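Long-range contacts in lactate dehydrogenase (Eimeria maxima, PDB 6CT6), which probably catalyses the NADH-dependent interconversion of pyruvate and lactate, here holding reduced cofactor and the substrate analogue oxamate: residues V37-V42 against N70-L75; A2-N7 against T65-N70; V15-I20 against N44-K49; I83-T88 against I108-E113. One frame throughout, in Å; residues are numbered along the deposited sequence.

Contact 1: V37-V42 against N70-L75; sequences VLFDVV and NSYECL. With NAI (1,4-dihydronicotinamide adenine dinucleotide), chain D.
Asn-70 grips the chain just beyond strand 35-39 with one nitrogen. Its ND2 donates to Asp-40 O at 2.8 Å, nearly straight at 168° and within its own amide plane. The second bond, from ND2 to Val-42 O, is equally short but more bent. Both carbonyls are met from above their planes rather than on a lone pair, and the one nitrogen links the carbonyls of Asp-40 and Val-42. Asp-40 shapes that turn from within: its OD2 takes the Val-42 N-H through the anti lone pair, closing an Asx turn. The same carboxylate receives both adenosine ribose hydroxyls of NADH, O2B on OD2 at 2.7 Å and O3B on OD1. An acidic residue at the end of the second strand, holding the ribose diol, is the hallmark of NAD-binding Rossmann domains. Next to it, the Phe-39 ring lies between the 70-75 loop and the adenine, whose N1A meets the ring at its edge, 3.2 Å from CE2. CG stands anti to the backbone N (chi1 168°), which carries the ring out to the loop. There CE1 abuts the Ser-71 backbone, and CZ sits 3.5 Å above one face of Tyr-72, the ring planes 32° apart. Tyr-72 OH in turn accepts from adenine N6A. Further back along the strand, Cys-74 SG touches both Phe-39 CB and Val-37 CG2, 3.6 Å from the latter.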
# COMPACT_ATOMS: atom_id res chain seq x y z
N VAL B 37 0.75 15.03 4.73
CA VAL B 37 -0.63 15.30 5.11
C VAL B 37 -1.55 14.63 4.09
O VAL B 37 -1.44 14.87 2.88
CB VAL B 37 -0.94 16.80 5.22
CG1 VAL B 37 -0.71 17.54 3.91
CG2 VAL B 37 -2.39 16.98 5.69
N LEU B 38 -2.43 13.77 4.59
CA LEU B 38 -3.51 13.19 3.80
C LEU B 38 -4.73 14.10 3.93
O LEU B 38 -5.36 14.15 4.98
CB LEU B 38 -3.84 11.79 4.30
CG LEU B 38 -2.97 10.63 3.80
CD1 LEU B 38 -3.23 9.42 4.66
CD2 LEU B 38 -3.27 10.34 2.34
N PHE B 39 -5.04 14.83 2.86
CA PHE B 39 -6.18 15.74 2.85
C PHE B 39 -7.33 15.12 2.07
O PHE B 39 -7.12 14.52 1.01
CB PHE B 39 -5.81 17.09 2.25
CG PHE B 39 -7.01 17.95 1.96
CD1 PHE B 39 -7.61 18.69 2.96
CD2 PHE B 39 -7.54 18.01 0.68
CE1 PHE B 39 -8.71 19.48 2.70
CE2 PHE B 39 -8.64 18.80 0.41
CZ PHE B 39 -9.23 19.53 1.42
N ASP B 40 -8.54 15.28 2.59
CA ASP B 40 -9.72 14.75 1.92
C ASP B 40 -10.94 15.54 2.38
O ASP B 40 -10.91 16.26 3.37
CB ASP B 40 -9.90 13.26 2.20
CG ASP B 40 -10.64 12.55 1.09
OD1 ASP B 40 -9.99 11.84 0.30
OD2 ASP B 40 -11.88 12.70 1.00
N VAL B 41 -12.03 15.38 1.63
CA VAL B 41 -13.30 16.01 1.98
C VAL B 41 -14.20 15.09 2.80
O VAL B 41 -15.17 15.57 3.40
CB VAL B 41 -14.05 16.47 0.71
CG1 VAL B 41 -13.26 17.55 -0.00
CG2 VAL B 41 -14.32 15.30 -0.23
N VAL B 42 -13.90 13.80 2.83
CA VAL B 42 -14.63 12.85 3.68
C VAL B 42 -14.22 13.11 5.13
O VAL B 42 -13.02 13.07 5.44
CB VAL B 42 -14.35 11.40 3.28
CG1 VAL B 42 -15.03 10.42 4.23
CG2 VAL B 42 -14.81 11.16 1.84
N ASN B 70 -9.14 17.72 6.99
CA ASN B 70 -10.27 18.08 6.15
C ASN B 70 -10.25 19.56 5.76
O ASN B 70 -11.27 20.08 5.28
CB ASN B 70 -11.59 17.75 6.85
CG ASN B 70 -11.79 16.26 7.06
OD1 ASN B 70 -12.07 15.82 8.18
ND2 ASN B 70 -11.66 15.48 6.00
N SER B 71 -9.13 20.24 5.96
CA SER B 71 -9.03 21.68 5.73
C SER B 71 -7.92 21.98 4.74
O SER B 71 -6.79 21.49 4.89
CB SER B 71 -8.76 22.43 7.04
OG SER B 71 -8.40 23.78 6.77
N TYR B 72 -8.24 22.78 3.72
CA TYR B 72 -7.24 23.17 2.73
C TYR B 72 -6.03 23.87 3.34
O TYR B 72 -4.95 23.84 2.74
CB TYR B 72 -7.87 24.10 1.68
CG TYR B 72 -8.69 23.41 0.62
CD1 TYR B 72 -8.12 22.47 -0.23
CD2 TYR B 72 -10.03 23.73 0.44
CE1 TYR B 72 -8.87 21.86 -1.21
CE2 TYR B 72 -10.79 23.12 -0.54
CZ TYR B 72 -10.20 22.19 -1.36
OH TYR B 72 -10.96 21.58 -2.33
N GLU B 73 -6.17 24.50 4.51
CA GLU B 73 -5.03 25.20 5.08
C GLU B 73 -3.91 24.24 5.48
O GLU B 73 -2.80 24.70 5.78
CB GLU B 73 -5.44 26.03 6.29
CG GLU B 73 -5.68 25.24 7.57
CD GLU B 73 -6.41 26.05 8.62
OE1 GLU B 73 -5.87 27.10 9.04
OE2 GLU B 73 -7.52 25.65 9.03
N CYS B 74 -4.16 22.93 5.47
CA CYS B 74 -3.10 21.97 5.71
C CYS B 74 -2.05 21.98 4.61
O CYS B 74 -0.97 21.41 4.80
CB CYS B 74 -3.69 20.56 5.85
SG CYS B 74 -4.14 19.76 4.29
N LEU B 75 -2.35 22.60 3.46
CA LEU B 75 -1.37 22.72 2.39
C LEU B 75 -0.28 23.74 2.71
O LEU B 75 0.70 23.81 1.96
CB LEU B 75 -2.06 23.13 1.09
CG LEU B 75 -3.08 22.15 0.52
CD1 LEU B 75 -3.74 22.72 -0.73
CD2 LEU B 75 -2.43 20.81 0.20
PA NAI D . -10.62 7.29 -4.88
O1A NAI D . -12.10 7.54 -5.09
O2A NAI D . -10.16 6.09 -4.08
O5B NAI D . -10.01 8.61 -4.19
C5B NAI D . -10.44 9.91 -4.59
C4B NAI D . -10.57 10.76 -3.34
O4B NAI D . -10.68 12.15 -3.65
C3B NAI D . -11.81 10.40 -2.53
O3B NAI D . -11.41 9.92 -1.24
C2B NAI D . -12.60 11.69 -2.43
O2B NAI D . -13.25 11.85 -1.17
C1B NAI D . -11.50 12.71 -2.63
N9A NAI D . -11.95 14.07 -2.98
C8A NAI D . -13.06 14.47 -3.65
N7A NAI D . -13.09 15.82 -3.75
C5A NAI D . -11.99 16.30 -3.13
C6A NAI D . -11.38 17.62 -2.86
N6A NAI D . -11.98 18.76 -3.28
N1A NAI D . -10.21 17.66 -2.18
C2A NAI D . -9.60 16.54 -1.76
N3A NAI D . -10.09 15.31 -1.97
C4A NAI D . -11.25 15.14 -2.63
O3 NAI D . -9.91 7.27 -6.33
PN NAI D . -8.41 6.72 -6.64
O1N NAI D . -8.49 5.24 -6.92
O2N NAI D . -7.47 7.25 -5.58
O5D NAI D . -8.11 7.47 -8.04
C5D NAI D . -8.03 8.89 -8.06
C4D NAI D . -7.91 9.42 -9.48
O4D NAI D . -6.73 8.92 -10.13
C3D NAI D . -9.09 9.00 -10.34
O3D NAI D . -9.53 10.11 -11.11
C2D NAI D . -8.52 7.92 -11.23
O2D NAI D . -9.22 7.78 -12.47
C1D NAI D . -7.11 8.43 -11.42
N1N NAI D . -6.12 7.48 -11.94
C2N NAI D . -5.19 8.01 -12.73
C3N NAI D . -4.18 7.26 -13.30
C7N NAI D . -3.20 7.97 -14.18
O7N NAI D . -3.17 9.19 -14.17
N7N NAI D . -2.40 7.27 -14.98
C4N NAI D . -4.07 5.78 -13.03
C5N NAI D . -5.14 5.31 -12.15
C6N NAI D . -6.11 6.17 -11.64

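Contact 2: A2-N7 against T65-N70; sequences AVFEQN and TVYGSN
Tyr-67 lies beneath the N-terminal segment, and its ring is covered on both faces. Val-3 O stands 3.6 Å above one face, displaced toward the rim, while the methyl CG2 of Thr-65 sits 3.4 Å above the opposite face. The ring reaches this slot because CG is anti to the carbonyl carbon (chi1 -51°), which carries the phenol out from strand 66-69 and under the incoming chain. Apolar contacts complete the close-packed part, though at longer range: Val-3 CG2 lies 4.3 Å from Tyr-67 CB, and Phe-4 CD1 approaches CE2 obliquely. Val-3 and Phe-4 also rest on Val-37, so the segment lies over side chains of both strand 66-69, the outermost in this chain, and its neighbour 35-39.

The other half is wetter and looser. Glu-5 swings an extended side chain across the phenol, with carboxylate and ring planes 75° apart; OE1 comes to the ring edge, 3.0 Å from Tyr-67 OH. Two waters fill in the links. One donates to Glu-5 OE2 at 2.8 Å and accepts from Thr-65 OG1 at 2.9 Å. A second donates to Glu-5 O and accepts from Tyr-67 OH at 3.1 Å. Thr-65 OG1 also makes a weak hydrogen bond to Arg-166 of the second subunit. The clear links are thus of two kinds: much of the polar linkage on the Glu-5 side passes through water, while the sandwiched ring is held by packing.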
# COMPACT_ATOMS: atom_id res chain seq x y z
N ALA B 2 -2.48 25.10 9.30
CA ALA B 2 -1.13 24.56 9.15
C ALA B 2 -0.95 23.32 10.03
O ALA B 2 -0.93 23.42 11.26
CB ALA B 2 -0.10 25.62 9.51
N VAL B 3 -0.82 22.16 9.39
CA VAL B 3 -0.64 20.90 10.09
C VAL B 3 0.83 20.53 10.22
O VAL B 3 1.25 19.98 11.23
CB VAL B 3 -1.44 19.78 9.39
CG1 VAL B 3 -2.89 20.19 9.21
CG2 VAL B 3 -0.80 19.41 8.05
N PHE B 4 1.63 20.83 9.19
CA PHE B 4 3.04 20.50 9.21
C PHE B 4 3.74 21.20 10.36
O PHE B 4 3.94 22.42 10.32
CB PHE B 4 3.72 20.89 7.89
CG PHE B 4 3.28 20.07 6.71
CD1 PHE B 4 3.43 18.70 6.71
CD2 PHE B 4 2.74 20.69 5.59
CE1 PHE B 4 3.04 17.94 5.62
CE2 PHE B 4 2.34 19.94 4.50
CZ PHE B 4 2.50 18.57 4.51
N GLU B 5 4.11 20.45 11.40
CA GLU B 5 5.03 20.99 12.39
C GLU B 5 6.37 21.26 11.71
O GLU B 5 6.83 20.47 10.88
CB GLU B 5 5.19 20.02 13.56
CG GLU B 5 5.97 18.74 13.24
CD GLU B 5 5.68 17.62 14.22
OE1 GLU B 5 4.60 17.64 14.85
OE2 GLU B 5 6.54 16.73 14.37
N GLN B 6 6.98 22.39 12.05
CA GLN B 6 8.16 22.82 11.31
C GLN B 6 9.36 21.93 11.63
O GLN B 6 9.65 21.66 12.79
CB GLN B 6 8.49 24.28 11.64
CG GLN B 6 9.68 24.84 10.87
CD GLN B 6 9.51 24.70 9.36
OE1 GLN B 6 8.40 24.73 8.85
NE2 GLN B 6 10.62 24.52 8.66
N ASN B 7 10.04 21.47 10.58
CA ASN B 7 11.26 20.69 10.74
C ASN B 7 11.98 20.63 9.40
O ASN B 7 11.52 21.18 8.40
CB ASN B 7 10.97 19.29 11.30
CG ASN B 7 10.13 18.44 10.37
OD1 ASN B 7 10.28 18.48 9.15
ND2 ASN B 7 9.23 17.65 10.95
N THR B 65 5.89 11.36 10.18
CA THR B 65 4.56 11.70 10.66
C THR B 65 3.62 11.87 9.47
O THR B 65 3.91 12.62 8.54
CB THR B 65 4.57 12.98 11.49
OG1 THR B 65 5.48 12.83 12.60
CG2 THR B 65 3.18 13.29 12.04
N VAL B 66 2.49 11.16 9.51
CA VAL B 66 1.40 11.35 8.56
C VAL B 66 0.25 12.00 9.32
O VAL B 66 -0.17 11.51 10.37
CB VAL B 66 0.95 10.03 7.92
CG1 VAL B 66 -0.16 10.27 6.90
CG2 VAL B 66 2.13 9.33 7.25
N TYR B 67 -0.24 13.13 8.79
CA TYR B 67 -1.37 13.85 9.34
C TYR B 67 -2.59 13.65 8.45
O TYR B 67 -2.47 13.50 7.23
CB TYR B 67 -1.09 15.35 9.45
CG TYR B 67 0.20 15.75 10.14
CD1 TYR B 67 0.21 16.07 11.50
CD2 TYR B 67 1.39 15.86 9.44
CE1 TYR B 67 1.38 16.45 12.14
CE2 TYR B 67 2.57 16.24 10.07
CZ TYR B 67 2.55 16.54 11.42
OH TYR B 67 3.71 16.92 12.06
N GLY B 68 -3.77 13.65 9.07
CA GLY B 68 -5.04 13.69 8.35
C GLY B 68 -5.70 15.05 8.54
O GLY B 68 -5.66 15.62 9.63
N SER B 69 -6.31 15.56 7.47
CA SER B 69 -6.93 16.88 7.52
C SER B 69 -8.13 16.94 6.58
O SER B 69 -8.15 16.31 5.52
CB SER B 69 -5.94 17.98 7.15
OG SER B 69 -6.54 19.26 7.27
N ASN B 70 -9.14 17.72 6.99
CA ASN B 70 -10.27 18.08 6.15
C ASN B 70 -10.25 19.56 5.76
O ASN B 70 -11.27 20.08 5.28
CB ASN B 70 -11.59 17.75 6.85
CG ASN B 70 -11.79 16.26 7.06
OD1 ASN B 70 -12.07 15.82 8.18
ND2 ASN B 70 -11.66 15.48 6.00
O HOH W 1 7.44 14.99 12.36
O HOH W 2 5.71 17.95 9.99

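Contact 3: V15-I20 against N44-K49; sequences VGSGMI and NMPMGK. With NAI (1,4-dihydronicotinamide adenine dinucleotide), chain D.
Lys-49 supplies the polar link between the segments. Its NZ donates to Ser-17 O at 2.6 Å, with a C=O...N angle of 145° and the donor tilted somewhat from the carbonyl plane; a weaker bond runs from the same nitrogen to Gly-18 O at 3.1 Å. The side chain is fully extended beyond CG, so the ammonium spans from helix 45-59 to the turn before helix 19-31. Two consecutive carbonyls are thereby gathered on one charge, which probably helps to fix the course of this turn.

Van der Waals contacts flank that link. Met-45 starts with CG anti to the backbone N and then bends at chi2 and chi3, which brings CE to 3.5 Å from Ser-17 O and within 4.0 Å of the cofactor's O3B. Pro-46 CB lies 3.7 Å from Ser-17 OG, and that hydroxyl makes a weak hydrogen bond to Phe-39 O. Leu-237 of the second subunit packs on both Met-45 and Lys-49.

Toward the cofactor the start of helix 19-31 offers backbone amides. Met-19 N donates to O2A of one phosphate at 3.0 Å, and Ile-20 N to O2N of the other, at 166° and 169°. Gly-18 CA comes to 3.4 Å from O5B, so the backbone itself lies close against the cofactor. Gly-16 and Gly-18 fit the GxGxxG pattern, and the strand-turn-helix with its helix start directed at the pyrophosphate is the dinucleotide-binding motif of the Rossmann fold.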
# COMPACT_ATOMS: atom_id res chain seq x y z
N VAL B 15 -3.49 15.58 -1.86
CA VAL B 15 -4.84 16.10 -2.00
C VAL B 15 -5.69 14.98 -2.59
O VAL B 15 -5.72 14.77 -3.81
CB VAL B 15 -4.88 17.37 -2.86
CG1 VAL B 15 -6.31 17.81 -3.14
CG2 VAL B 15 -4.13 18.49 -2.16
N GLY B 16 -6.41 14.28 -1.72
CA GLY B 16 -7.09 13.05 -2.07
C GLY B 16 -6.51 11.91 -1.26
O GLY B 16 -5.31 11.60 -1.38
N SER B 17 -7.32 11.28 -0.41
CA SER B 17 -6.85 10.25 0.50
C SER B 17 -7.53 8.91 0.24
O SER B 17 -7.72 8.11 1.16
CB SER B 17 -7.06 10.68 1.96
OG SER B 17 -6.38 11.89 2.23
N GLY B 18 -7.90 8.65 -1.01
CA GLY B 18 -8.48 7.38 -1.37
C GLY B 18 -7.43 6.31 -1.61
O GLY B 18 -6.42 6.24 -0.91
N MET B 19 -7.66 5.48 -2.63
CA MET B 19 -6.81 4.31 -2.84
C MET B 19 -5.38 4.71 -3.20
O MET B 19 -4.42 4.18 -2.64
CB MET B 19 -7.41 3.42 -3.93
CG MET B 19 -8.82 2.94 -3.61
SD MET B 19 -8.91 2.04 -2.05
CE MET B 19 -8.00 0.56 -2.47
N ILE B 20 -5.23 5.65 -4.14
CA ILE B 20 -3.89 6.04 -4.56
C ILE B 20 -3.23 6.93 -3.52
O ILE B 20 -2.04 6.78 -3.23
CB ILE B 20 -3.94 6.71 -5.95
CG1 ILE B 20 -4.44 5.72 -7.00
CG2 ILE B 20 -2.56 7.24 -6.34
CD1 ILE B 20 -4.69 6.31 -8.38
N ASN B 44 -12.92 12.86 8.73
CA ASN B 44 -12.21 11.95 9.63
C ASN B 44 -11.51 10.77 8.94
O ASN B 44 -10.56 10.21 9.51
CB ASN B 44 -13.17 11.41 10.69
CG ASN B 44 -13.66 12.50 11.63
OD1 ASN B 44 -12.93 13.44 11.93
ND2 ASN B 44 -14.90 12.38 12.09
N MET B 45 -11.95 10.37 7.75
CA MET B 45 -11.33 9.23 7.09
C MET B 45 -9.82 9.40 6.93
O MET B 45 -9.07 8.45 7.26
CB MET B 45 -12.01 8.98 5.74
CG MET B 45 -11.43 7.81 4.94
SD MET B 45 -9.98 8.24 3.94
CE MET B 45 -10.77 9.11 2.58
N PRO B 46 -9.30 10.53 6.45
CA PRO B 46 -7.83 10.66 6.37
C PRO B 46 -7.14 10.63 7.72
O PRO B 46 -5.96 10.26 7.79
CB PRO B 46 -7.64 12.01 5.66
CG PRO B 46 -8.93 12.73 5.83
CD PRO B 46 -9.99 11.69 5.86
N MET B 47 -7.83 11.00 8.80
CA MET B 47 -7.24 10.88 10.13
C MET B 47 -7.09 9.42 10.54
O MET B 47 -6.12 9.07 11.23
CB MET B 47 -8.08 11.63 11.16
CG MET B 47 -7.99 13.16 11.07
SD MET B 47 -8.90 13.84 9.67
CE MET B 47 -9.17 15.53 10.21
N GLY B 48 -8.02 8.56 10.13
CA GLY B 48 -7.89 7.15 10.42
C GLY B 48 -6.70 6.53 9.70
O GLY B 48 -5.93 5.77 10.28
N LYS B 49 -6.55 6.84 8.41
CA LYS B 49 -5.41 6.33 7.65
C LYS B 49 -4.10 6.89 8.19
O LYS B 49 -3.11 6.16 8.30
CB LYS B 49 -5.58 6.66 6.17
CG LYS B 49 -6.68 5.88 5.48
CD LYS B 49 -6.70 6.15 3.98
CE LYS B 49 -7.68 5.23 3.25
NZ LYS B 49 -7.80 5.56 1.80
PA NAI D . -10.62 7.29 -4.88
O1A NAI D . -12.10 7.54 -5.09
O2A NAI D . -10.16 6.09 -4.08
O5B NAI D . -10.01 8.61 -4.19
C5B NAI D . -10.44 9.91 -4.59
C4B NAI D . -10.57 10.76 -3.34
O4B NAI D . -10.68 12.15 -3.65
C3B NAI D . -11.81 10.40 -2.53
O3B NAI D . -11.41 9.92 -1.24
C2B NAI D . -12.60 11.69 -2.43
O2B NAI D . -13.25 11.85 -1.17
C1B NAI D . -11.50 12.71 -2.63
N9A NAI D . -11.95 14.07 -2.98
C8A NAI D . -13.06 14.47 -3.65
N7A NAI D . -13.09 15.82 -3.75
C5A NAI D . -11.99 16.30 -3.13
C6A NAI D . -11.38 17.62 -2.86
N6A NAI D . -11.98 18.76 -3.28
N1A NAI D . -10.21 17.66 -2.18
C2A NAI D . -9.60 16.54 -1.76
N3A NAI D . -10.09 15.31 -1.97
C4A NAI D . -11.25 15.14 -2.63
O3 NAI D . -9.91 7.27 -6.33
PN NAI D . -8.41 6.72 -6.64
O1N NAI D . -8.49 5.24 -6.92
O2N NAI D . -7.47 7.25 -5.58
O5D NAI D . -8.11 7.47 -8.04
C5D NAI D . -8.03 8.89 -8.06
C4D NAI D . -7.91 9.42 -9.48
O4D NAI D . -6.73 8.92 -10.13
C3D NAI D . -9.09 9.00 -10.34
O3D NAI D . -9.53 10.11 -11.11
C2D NAI D . -8.52 7.92 -11.23
O2D NAI D . -9.22 7.78 -12.47
C1D NAI D . -7.11 8.43 -11.42
N1N NAI D . -6.12 7.48 -11.94
C2N NAI D . -5.19 8.01 -12.73
C3N NAI D . -4.18 7.26 -13.30
C7N NAI D . -3.20 7.97 -14.18
O7N NAI D . -3.17 9.19 -14.17
N7N NAI D . -2.40 7.27 -14.98
C4N NAI D . -4.07 5.78 -13.03
C5N NAI D . -5.14 5.31 -12.15
C6N NAI D . -6.11 6.17 -11.64

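Contact 4: I83-T88 against I108-E113; sequences ITAGIT and IKIMRE. With NAI (1,4-dihydronicotinamide adenine dinucleotide), chain D.
Segment 83-88 leaves strand 80-83 and passes alongside helix 104-121, its backbone nearest at Gly-86 and Ile-110, whose CA atoms are 6.4 Å apart. Ile-110 and Met-111 carry the helix side of an interface without direct hydrogen bonds. Ile-110 divides its branches: CG2 sits 3.9 Å from Ala-85 CB, while CD1 reaches Gly-86 CA and Ile-87 CG1, the two isoleucine side chains crossing at about a right angle. Met-111 bends at chi2 (-60°) and chi3 (94°), turning CE back to 3.4 Å from Ala-85 O and 3.7 Å from Ile-83 CG2. Ile-83 and Met-111 run past each other in opposite directions, and Val-141 of helix 134-145 packs against both.

The loop follows the fourth strand of the Rossmann domain and forms a wall of the adenosine site. Ala-85 CB lies 3.5 Å from adenine C4A, and Ile-110 CG2 is 3.6 Å from the amino nitrogen N6A, so apolar groups from both segments meet the base. Gly-86 presents its N-H to ribose O4B in a weak bond. Thr-88 OG1 donates to phosphate O1A at 2.9 Å, beyond the helix contact.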
# COMPACT_ATOMS: atom_id res chain seq x y z
N ILE B 83 -2.14 15.21 -6.50
CA ILE B 83 -3.59 15.36 -6.53
C ILE B 83 -4.22 14.08 -7.05
O ILE B 83 -3.95 13.65 -8.18
CB ILE B 83 -4.02 16.55 -7.41
CG1 ILE B 83 -3.45 17.86 -6.88
CG2 ILE B 83 -5.55 16.64 -7.49
CD1 ILE B 83 -3.47 18.99 -7.90
N THR B 84 -5.08 13.47 -6.23
CA THR B 84 -5.96 12.40 -6.67
C THR B 84 -7.43 12.72 -6.40
O THR B 84 -8.28 11.83 -6.48
CB THR B 84 -5.57 11.08 -6.01
OG1 THR B 84 -5.65 11.20 -4.58
CG2 THR B 84 -4.16 10.65 -6.41
N ALA B 85 -7.73 13.97 -6.06
CA ALA B 85 -9.09 14.36 -5.70
C ALA B 85 -10.05 14.15 -6.87
O ALA B 85 -9.70 14.35 -8.03
CB ALA B 85 -9.12 15.83 -5.27
N GLY B 86 -11.28 13.76 -6.54
CA GLY B 86 -12.32 13.63 -7.54
C GLY B 86 -13.42 12.71 -7.08
O GLY B 86 -13.27 11.91 -6.15
N ILE B 87 -14.57 12.84 -7.74
CA ILE B 87 -15.62 11.83 -7.66
C ILE B 87 -15.30 10.75 -8.68
O ILE B 87 -15.10 11.04 -9.86
CB ILE B 87 -17.00 12.44 -7.93
CG1 ILE B 87 -17.25 13.69 -7.06
CG2 ILE B 87 -18.10 11.41 -7.70
CD1 ILE B 87 -17.31 13.42 -5.57
N THR B 88 -15.24 9.49 -8.23
CA THR B 88 -14.79 8.41 -9.09
C THR B 88 -15.87 7.39 -9.41
O THR B 88 -15.60 6.42 -10.12
CB THR B 88 -13.58 7.70 -8.47
OG1 THR B 88 -13.98 7.03 -7.27
CG2 THR B 88 -12.49 8.70 -8.16
N ILE B 108 -13.71 18.60 -13.12
CA ILE B 108 -13.10 19.86 -13.54
C ILE B 108 -13.31 20.93 -12.47
O ILE B 108 -12.43 21.75 -12.22
CB ILE B 108 -13.66 20.30 -14.91
CG1 ILE B 108 -12.87 21.50 -15.45
CG2 ILE B 108 -15.14 20.65 -14.82
CD1 ILE B 108 -11.64 21.09 -16.22
N LYS B 109 -14.48 20.93 -11.82
CA LYS B 109 -14.74 21.93 -10.79
C LYS B 109 -13.94 21.64 -9.53
O LYS B 109 -13.50 22.58 -8.85
CB LYS B 109 -16.24 21.99 -10.48
CG LYS B 109 -17.08 22.50 -11.64
CD LYS B 109 -18.43 23.05 -11.17
CE LYS B 109 -19.27 23.51 -12.35
NZ LYS B 109 -18.61 24.57 -13.16
N ILE B 110 -13.74 20.37 -9.20
CA ILE B 110 -12.90 20.02 -8.06
C ILE B 110 -11.46 20.46 -8.32
O ILE B 110 -10.80 21.01 -7.43
CB ILE B 110 -12.99 18.51 -7.77
CG1 ILE B 110 -14.39 18.16 -7.25
CG2 ILE B 110 -11.92 18.07 -6.77
CD1 ILE B 110 -14.67 16.67 -7.18
N MET B 111 -10.96 20.22 -9.53
CA MET B 111 -9.60 20.65 -9.87
C MET B 111 -9.41 22.14 -9.68
O MET B 111 -8.32 22.59 -9.33
CB MET B 111 -9.28 20.27 -11.31
CG MET B 111 -9.16 18.77 -11.57
SD MET B 111 -7.87 17.94 -10.61
CE MET B 111 -8.79 17.37 -9.18
N ARG B 112 -10.47 22.94 -9.89
CA ARG B 112 -10.34 24.38 -9.78
C ARG B 112 -10.39 24.86 -8.34
O ARG B 112 -9.73 25.84 -7.99
CB ARG B 112 -11.41 25.06 -10.63
CG ARG B 112 -11.15 24.89 -12.13
CD ARG B 112 -12.31 25.34 -13.00
NE ARG B 112 -11.99 25.20 -14.42
CZ ARG B 112 -12.89 25.10 -15.39
NH1 ARG B 112 -14.19 25.10 -15.11
NH2 ARG B 112 -12.50 24.97 -16.65
N GLU B 113 -11.14 24.17 -7.47
CA GLU B 113 -11.03 24.43 -6.04
C GLU B 113 -9.63 24.09 -5.53
O GLU B 113 -9.04 24.84 -4.76
CB GLU B 113 -12.09 23.62 -5.27
CG GLU B 113 -13.53 23.83 -5.72
CD GLU B 113 -14.05 25.23 -5.46
OE1 GLU B 113 -13.55 25.89 -4.52
OE2 GLU B 113 -14.95 25.68 -6.20
PA NAI D . -10.62 7.29 -4.88
O1A NAI D . -12.10 7.54 -5.09
O2A NAI D . -10.16 6.09 -4.08
O5B NAI D . -10.01 8.61 -4.19
C5B NAI D . -10.44 9.91 -4.59
C4B NAI D . -10.57 10.76 -3.34
O4B NAI D . -10.68 12.15 -3.65
C3B NAI D . -11.81 10.40 -2.53
O3B NAI D . -11.41 9.92 -1.24
C2B NAI D . -12.60 11.69 -2.43
O2B NAI D . -13.25 11.85 -1.17
C1B NAI D . -11.50 12.71 -2.63
N9A NAI D . -11.95 14.07 -2.98
C8A NAI D . -13.06 14.47 -3.65
N7A NAI D . -13.09 15.82 -3.75
C5A NAI D . -11.99 16.30 -3.13
C6A NAI D . -11.38 17.62 -2.86
N6A NAI D . -11.98 18.76 -3.28
N1A NAI D . -10.21 17.66 -2.18
C2A NAI D . -9.60 16.54 -1.76
N3A NAI D . -10.09 15.31 -1.97
C4A NAI D . -11.25 15.14 -2.63
O3 NAI D . -9.91 7.27 -6.33
PN NAI D . -8.41 6.72 -6.64
O1N NAI D . -8.49 5.24 -6.92
O2N NAI D . -7.47 7.25 -5.58
O5D NAI D . -8.11 7.47 -8.04
C5D NAI D . -8.03 8.89 -8.06
C4D NAI D . -7.91 9.42 -9.48
O4D NAI D . -6.73 8.92 -10.13
C3D NAI D . -9.09 9.00 -10.34
O3D NAI D . -9.53 10.11 -11.11
C2D NAI D . -8.52 7.92 -11.23
O2D NAI D . -9.22 7.78 -12.47
C1D NAI D . -7.11 8.43 -11.42
N1N NAI D . -6.12 7.48 -11.94
C2N NAI D . -5.19 8.01 -12.73
C3N NAI D . -4.18 7.26 -13.30
C7N NAI D . -3.20 7.97 -14.18
O7N NAI D . -3.17 9.19 -14.17
N7N NAI D . -2.40 7.27 -14.98
C4N NAI D . -4.07 5.78 -13.03
C5N NAI D . -5.14 5.31 -12.15
C6N NAI D . -6.11 6.17 -11.64

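Contacts 1, 3 and 4 each touch NADH, whereas contact 2 lies at the periphery, its centre about 24 Å from that of the chain; contact 4 is the most buried. The segments of contacts 1 and 2 overlap at Asn-70, which works in contact 1, and sit on neighbouring strands 35-39 and 66-69, joined by Leu-38 N to Tyr-67 O at 2.7 Å. Contact 3 meets contact 1 where Ser-17 N approaches Asp-40 OD1 (2.8 Å), and contact 4 through Val-15 O and Thr-84 N, also 2.8 Å apart. Chemistry follows position: amide bonds plus aromatic packing in contact 1, lysine bonds in contact 3, apolar packing alone across contact 4, and water bridges in contact 2.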